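Local atomic coordinates of KLLA0C04147p (Kluyveromyces lactis, PDB entry 5H2D), a protein that binds ergosterol in its OSBP-related domain, the part present here, and probably transfers sterols between membranes. Residues L355-R360 with K374-E379; F141-S146 with I393-R398. All coordinates share one frame; numbering follows the deposited sequence.

In the fold
From the N terminus, the chain first reaches 141-146, the end of strand 138-146 in the antiparallel barrel of this OSBP-related domain. It then runs through the remaining barrel strands to 355-360, where helix 357-363 begins. Contact 1 closes a short loop of 13 mostly helical residues, joining that helix to the long helix 367-390. Beyond this helix, segment 393-398 returns to the barrel strand, and contact 2 closes a loop of 246 residues within which contact 1 is nested. The contact centres lie about 18 Å apart and their nearest atoms about 8 Å, so the contacts do not touch. Glu127 lies near both: it salt-bridges Arg356 and shares backbone hydrogen bonding with Gln144.

Contact 1 (L355-R360 with K374-E379); sequences LRPDQR and KHRVEE
Arg356 and Val377 meet where two consecutive helices, 357-363 and 367-390, pack together in the C-terminal part of the OSBP-related domain. Arg356 occupies the N-cap position of the shorter helix. Its side chain leaves with CG anti to the backbone N (chi1 -173°) and stays extended to NE, which carries the guanidinium to the second helix; there NH2 lies 4.2 Å from Val377 CG2. The same NH2 donates to a water that in turn donates to Glu378 OE2, giving a bridge between the helices, while NH1 salt-bridges Glu127. Pro357 follows, its CG 3.8 Å from Arg376 NH2, with the two side chains crossing at about a right angle; Arg376 has its salt bridge with Glu373. Asp358 comes closest to the second helix. Arg356 grips it side-on, NE to OD1 at 2.7 Å and NH2 to OD2 at 3.0 Å, and this two-point hold fixes the rotation of the carboxylate. OD2 is thereby set against the start of 374-379, 3.3 Å from Lys374 CB and 3.9 Å from Val377 CG2. Although Lys374 presents its aliphatic root to this acid, its ammonium group serves a different one: the chain runs on extended to CE and bends at the last torsion (chi4 -78°), where NZ meets Glu378 OE2 at 2.6 Å.

Contact 2 (F141-S146 with I393-R398); sequences FTEQVS and ITYQQR
The carboxylate of Glu143 binds the backbone N-H of Arg398 and not its guanidinium, which salt-bridges Glu431. The acid stands on strand 138-146 of the antiparallel barrel, near a classic beta bulge in which Val145 and Ser146 both face Ile151; its partner segment is a loop without regular structure. Glu143 has CG anti to its amide nitrogen (chi1 177°) and an extended chain, reaching straight out so that OE1 takes Arg398 N on its syn lone pair, at 2.9 Å and a nearly linear 172°. OE2 accepts from Trp399 N, so one carboxylate holds two successive amides. OE1 is also 2.7 Å from a water that donates to it and to Gln144 O, and accepts from Tyr395 OH, tying the phenol to the strand. A leucine in place of Glu143 would probably leave both loop amides without this acceptor and the water with one partner fewer. Farther along, Gln397 crosses Val145 at about a right angle, its CG packed 3.6 Å from Val145 CG1. The chain then bends at chi2, bringing NE2 to Val145 O at 2.9 Å, in the carbonyl plane and on a lone pair.

Contact 1 (L355-R360 with K374-E379)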
loop_
_atom_site.group_PDB
_atom_site.type_symbol
_atom_site.label_atom_id
_atom_site.label_comp_id
_atom_site.label_asym_id
_atom_site.label_seq_id
_atom_site.Cartn_x
_atom_site.Cartn_y
_atom_site.Cartn_z
ATOM N N LEU A 355 -10.043 4.075 -15.357
ATOM C CA LEU A 355 -10.280 4.320 -16.775
ATOM C C LEU A 355 -9.240 3.671 -17.665
ATOM O O LEU A 355 -9.327 3.806 -18.895
ATOM C CB LEU A 355 -10.305 5.826 -17.054
ATOM C CG LEU A 355 -11.303 6.590 -16.195
ATOM C CD1 LEU A 355 -11.226 8.092 -16.433
ATOM C CD2 LEU A 355 -12.713 6.068 -16.448
ATOM N N ARG A 356 -8.258 2.989 -17.086
ATOM C CA ARG A 356 -7.189 2.402 -17.885
ATOM C C ARG A 356 -7.713 1.211 -18.683
ATOM O O ARG A 356 -8.187 0.239 -18.086
ATOM C CB ARG A 356 -6.015 2.002 -16.992
ATOM C CG ARG A 356 -4.860 1.568 -17.828
ATOM C CD ARG A 356 -3.616 1.216 -17.044
ATOM N NE ARG A 356 -2.693 0.603 -17.986
ATOM C CZ ARG A 356 -1.381 0.496 -17.818
ATOM N NH1 ARG A 356 -0.791 0.989 -16.733
ATOM N NH2 ARG A 356 -0.660 -0.100 -18.762
ATOM N N PRO A 357 -7.655 1.242 -20.022
ATOM C CA PRO A 357 -8.445 0.296 -20.824
ATOM C C PRO A 357 -7.859 -1.098 -20.942
ATOM O O PRO A 357 -8.627 -2.063 -21.076
ATOM C CB PRO A 357 -8.513 0.984 -22.200
ATOM C CG PRO A 357 -7.317 1.857 -22.262
ATOM C CD PRO A 357 -7.127 2.352 -20.832
ATOM N N ASP A 358 -6.527 -1.239 -20.953
ATOM C CA ASP A 358 -5.967 -2.590 -20.976
ATOM C C ASP A 358 -6.230 -3.302 -19.657
ATOM O O ASP A 358 -6.614 -4.481 -19.635
ATOM C CB ASP A 358 -4.465 -2.581 -21.314
ATOM C CG ASP A 358 -3.651 -1.579 -20.509
ATOM O OD1 ASP A 358 -4.210 -0.661 -19.868
ATOM O OD2 ASP A 358 -2.406 -1.705 -20.564
ATOM N N GLN A 359 -6.050 -2.594 -18.547
ATOM C CA GLN A 359 -6.337 -3.184 -17.248
ATOM C C GLN A 359 -7.820 -3.524 -17.107
ATOM O O GLN A 359 -8.167 -4.553 -16.520
ATOM C CB GLN A 359 -5.881 -2.230 -16.145
ATOM C CG GLN A 359 -6.027 -2.814 -14.763
ATOM C CD GLN A 359 -5.487 -1.891 -13.705
ATOM O OE1 GLN A 359 -4.496 -1.193 -13.913
ATOM N NE2 GLN A 359 -6.146 -1.879 -12.555
ATOM N N ARG A 360 -8.709 -2.671 -17.627
ATOM C CA ARG A 360 -10.141 -2.969 -17.571
ATOM C C ARG A 360 -10.470 -4.225 -18.367
ATOM O O ARG A 360 -11.233 -5.084 -17.904
ATOM C CB ARG A 360 -10.951 -1.785 -18.098
ATOM C CG ARG A 360 -12.461 -2.054 -18.222
ATOM C CD ARG A 360 -13.135 -2.242 -16.861
ATOM N NE ARG A 360 -12.802 -1.126 -15.985
ATOM C CZ ARG A 360 -12.677 -1.223 -14.666
ATOM N NH1 ARG A 360 -12.889 -2.381 -14.058
ATOM N NH2 ARG A 360 -12.323 -0.160 -13.961
ATOM N N LYS A 374 -2.788 -2.494 -24.315
ATOM C CA LYS A 374 -1.504 -2.279 -23.661
ATOM C C LYS A 374 -0.452 -1.844 -24.668
ATOM O O LYS A 374 0.329 -0.919 -24.415
ATOM C CB LYS A 374 -1.066 -3.554 -22.930
ATOM C CG LYS A 374 0.261 -3.418 -22.218
ATOM C CD LYS A 374 0.640 -4.722 -21.523
ATOM C CE LYS A 374 1.819 -4.556 -20.583
ATOM N NZ LYS A 374 3.112 -4.505 -21.314
ATOM N N HIS A 375 -0.418 -2.499 -25.826
ATOM C CA HIS A 375 0.545 -2.110 -26.841
ATOM C C HIS A 375 0.342 -0.653 -27.236
ATOM O O HIS A 375 1.309 0.102 -27.390
ATOM C CB HIS A 375 0.400 -3.040 -28.043
ATOM C CG HIS A 375 1.492 -2.903 -29.052
ATOM N ND1 HIS A 375 1.484 -1.930 -30.029
ATOM C CD2 HIS A 375 2.630 -3.612 -29.231
ATOM C CE1 HIS A 375 2.572 -2.048 -30.769
ATOM N NE2 HIS A 375 3.280 -3.065 -30.311
ATOM N N ARG A 376 -0.917 -0.237 -27.365
ATOM C CA ARG A 376 -1.216 1.129 -27.778
ATOM C C ARG A 376 -0.787 2.137 -26.720
ATOM O O ARG A 376 -0.099 3.116 -27.029
ATOM C CB ARG A 376 -2.707 1.267 -28.062
ATOM C CG ARG A 376 -3.095 2.661 -28.523
ATOM C CD ARG A 376 -4.576 2.761 -28.870
ATOM N NE ARG A 376 -5.423 2.544 -27.699
ATOM C CZ ARG A 376 -5.610 3.452 -26.748
ATOM N NH1 ARG A 376 -5.020 4.640 -26.836
ATOM N NH2 ARG A 376 -6.393 3.176 -25.711
ATOM N N VAL A 377 -1.193 1.927 -25.466
ATOM C CA VAL A 377 -0.891 2.960 -24.483
ATOM C C VAL A 377 0.598 2.975 -24.169
ATOM O O VAL A 377 1.162 4.036 -23.874
ATOM C CB VAL A 377 -1.752 2.810 -23.208
ATOM C CG1 VAL A 377 -3.239 2.918 -23.559
ATOM C CG2 VAL A 377 -1.461 1.511 -22.512
ATOM N N GLU A 378 1.267 1.827 -24.254
ATOM C CA GLU A 378 2.709 1.828 -24.020
ATOM C C GLU A 378 3.459 2.493 -25.168
ATOM O O GLU A 378 4.461 3.183 -24.936
ATOM C CB GLU A 378 3.217 0.406 -23.772
ATOM C CG GLU A 378 2.836 -0.094 -22.374
ATOM C CD GLU A 378 3.335 -1.498 -22.086
ATOM O OE1 GLU A 378 3.865 -2.152 -23.005
ATOM O OE2 GLU A 378 3.184 -1.960 -20.930
ATOM N N GLU A 379 2.998 2.305 -26.408
ATOM C CA GLU A 379 3.648 2.980 -27.531
ATOM C C GLU A 379 3.501 4.488 -27.421
ATOM O O GLU A 379 4.463 5.236 -27.644
ATOM C CB GLU A 379 3.072 2.473 -28.859
ATOM C CG GLU A 379 3.238 3.435 -30.036
ATOM C CD GLU A 379 2.076 4.429 -30.162
ATOM O OE1 GLU A 379 0.972 4.160 -29.616
ATOM O OE2 GLU A 379 2.266 5.487 -30.808
HETATM O O HOH W 1 2.110 -0.782 -18.483
#

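Contact 2 (F141-S146 with I393-R398)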
loop_
_atom_site.group_PDB
_atom_site.type_symbol
_atom_site.label_atom_id
_atom_site.label_comp_id
_atom_site.label_asym_id
_atom_site.label_seq_id
_atom_site.Cartn_x
_atom_site.Cartn_y
_atom_site.Cartn_z
ATOM N N PHE A 141 -4.747 9.219 -2.304
ATOM C CA PHE A 141 -4.427 9.650 -3.654
ATOM C C PHE A 141 -2.999 9.252 -3.986
ATOM O O PHE A 141 -2.118 9.305 -3.121
ATOM C CB PHE A 141 -4.573 11.166 -3.831
ATOM C CG PHE A 141 -4.289 11.611 -5.225
ATOM C CD1 PHE A 141 -5.175 11.305 -6.250
ATOM C CD2 PHE A 141 -3.115 12.273 -5.531
ATOM C CE1 PHE A 141 -4.906 11.686 -7.558
ATOM C CE2 PHE A 141 -2.839 12.658 -6.840
ATOM C CZ PHE A 141 -3.742 12.360 -7.849
ATOM N N THR A 142 -2.769 8.873 -5.242
ATOM C CA THR A 142 -1.421 8.519 -5.669
ATOM C C THR A 142 -1.240 8.897 -7.135
ATOM O O THR A 142 -2.191 8.858 -7.927
ATOM C CB THR A 142 -1.137 7.015 -5.436
ATOM O OG1 THR A 142 0.204 6.705 -5.823
ATOM C CG2 THR A 142 -2.089 6.145 -6.254
ATOM N N GLU A 143 -0.008 9.287 -7.480
ATOM C CA GLU A 143 0.383 9.603 -8.850
ATOM C C GLU A 143 1.641 8.821 -9.192
ATOM O O GLU A 143 2.555 8.714 -8.368
ATOM C CB GLU A 143 0.656 11.105 -9.041
ATOM C CG GLU A 143 1.142 11.478 -10.442
ATOM C CD GLU A 143 1.365 12.985 -10.624
ATOM O OE1 GLU A 143 1.630 13.409 -11.762
ATOM O OE2 GLU A 143 1.268 13.735 -9.636
ATOM N N GLN A 144 1.698 8.288 -10.414
ATOM C CA GLN A 144 2.934 7.678 -10.908
ATOM C C GLN A 144 3.858 8.825 -11.316
ATOM O O GLN A 144 3.649 9.469 -12.348
ATOM C CB GLN A 144 2.640 6.722 -12.060
ATOM C CG GLN A 144 3.840 5.842 -12.436
ATOM C CD GLN A 144 4.143 4.773 -11.400
ATOM O OE1 GLN A 144 3.506 4.693 -10.345
ATOM N NE2 GLN A 144 5.147 3.932 -11.706
ATOM N N VAL A 145 4.873 9.099 -10.479
ATOM C CA VAL A 145 5.759 10.250 -10.679
ATOM C C VAL A 145 6.988 9.933 -11.522
ATOM O O VAL A 145 7.661 10.867 -11.998
ATOM C CB VAL A 145 6.171 10.838 -9.312
ATOM C CG1 VAL A 145 4.955 11.418 -8.611
ATOM C CG2 VAL A 145 6.824 9.779 -8.435
ATOM N N SER A 146 7.297 8.647 -11.749
ATOM C CA SER A 146 8.414 8.236 -12.587
ATOM C C SER A 146 8.075 6.903 -13.244
ATOM O O SER A 146 7.348 6.076 -12.671
ATOM C CB SER A 146 9.715 8.105 -11.771
ATOM O OG SER A 146 10.832 7.767 -12.598
ATOM N N ILE A 393 12.690 18.960 -22.913
ATOM C CA ILE A 393 11.566 19.312 -22.052
ATOM C C ILE A 393 11.638 18.463 -20.791
ATOM O O ILE A 393 11.654 17.228 -20.866
ATOM C CB ILE A 393 10.231 19.126 -22.789
ATOM C CG1 ILE A 393 10.088 20.210 -23.866
ATOM C CG2 ILE A 393 9.054 19.140 -21.813
ATOM C CD1 ILE A 393 8.681 20.425 -24.348
ATOM N N THR A 394 11.702 19.123 -19.635
ATOM C CA THR A 394 11.769 18.441 -18.347
ATOM C C THR A 394 10.367 18.023 -17.923
ATOM O O THR A 394 9.486 18.872 -17.767
ATOM C CB THR A 394 12.382 19.348 -17.279
ATOM O OG1 THR A 394 13.692 19.772 -17.678
ATOM C CG2 THR A 394 12.477 18.614 -15.943
ATOM N N TYR A 395 10.158 16.725 -17.730
ATOM C CA TYR A 395 8.850 16.255 -17.292
ATOM C C TYR A 395 8.527 16.786 -15.901
ATOM O O TYR A 395 9.367 16.764 -14.999
ATOM C CB TYR A 395 8.793 14.723 -17.279
ATOM C CG TYR A 395 7.449 14.210 -16.811
ATOM C CD1 TYR A 395 6.347 14.211 -17.659
ATOM C CD2 TYR A 395 7.272 13.752 -15.512
ATOM C CE1 TYR A 395 5.113 13.760 -17.236
ATOM C CE2 TYR A 395 6.039 13.304 -15.085
ATOM C CZ TYR A 395 4.970 13.311 -15.945
ATOM O OH TYR A 395 3.750 12.871 -15.530
ATOM N N GLN A 396 7.292 17.249 -15.728
ATOM C CA GLN A 396 6.821 17.739 -14.441
ATOM C C GLN A 396 5.636 16.902 -13.989
ATOM O O GLN A 396 4.678 16.698 -14.744
ATOM C CB GLN A 396 6.438 19.222 -14.519
ATOM C CG GLN A 396 7.626 20.150 -14.761
ATOM C CD GLN A 396 7.205 21.586 -15.017
ATOM O OE1 GLN A 396 6.083 21.852 -15.455
ATOM N NE2 GLN A 396 8.110 22.524 -14.743
ATOM N N GLN A 397 5.707 16.420 -12.753
ATOM C CA GLN A 397 4.567 15.786 -12.115
ATOM C C GLN A 397 3.436 16.790 -11.951
ATOM O O GLN A 397 3.661 17.998 -11.853
ATOM C CB GLN A 397 4.975 15.234 -10.747
ATOM C CG GLN A 397 5.998 14.098 -10.802
ATOM C CD GLN A 397 7.408 14.571 -11.098
ATOM O OE1 GLN A 397 7.749 15.738 -10.887
ATOM N NE2 GLN A 397 8.243 13.660 -11.573
ATOM N N ARG A 398 2.208 16.285 -11.911
ATOM C CA ARG A 398 1.059 17.181 -11.830
ATOM C C ARG A 398 0.656 17.518 -10.402
ATOM O O ARG A 398 0.314 18.671 -10.113
ATOM C CB ARG A 398 -0.133 16.569 -12.567
ATOM C CG ARG A 398 -1.386 17.396 -12.474
ATOM C CD ARG A 398 -2.436 16.896 -13.458
ATOM N NE ARG A 398 -1.993 17.092 -14.835
ATOM C CZ ARG A 398 -1.891 16.133 -15.748
ATOM N NH1 ARG A 398 -2.210 14.879 -15.449
ATOM N NH2 ARG A 398 -1.474 16.436 -16.968
HETATM O O HOH W 2 3.708 12.155 -12.942
#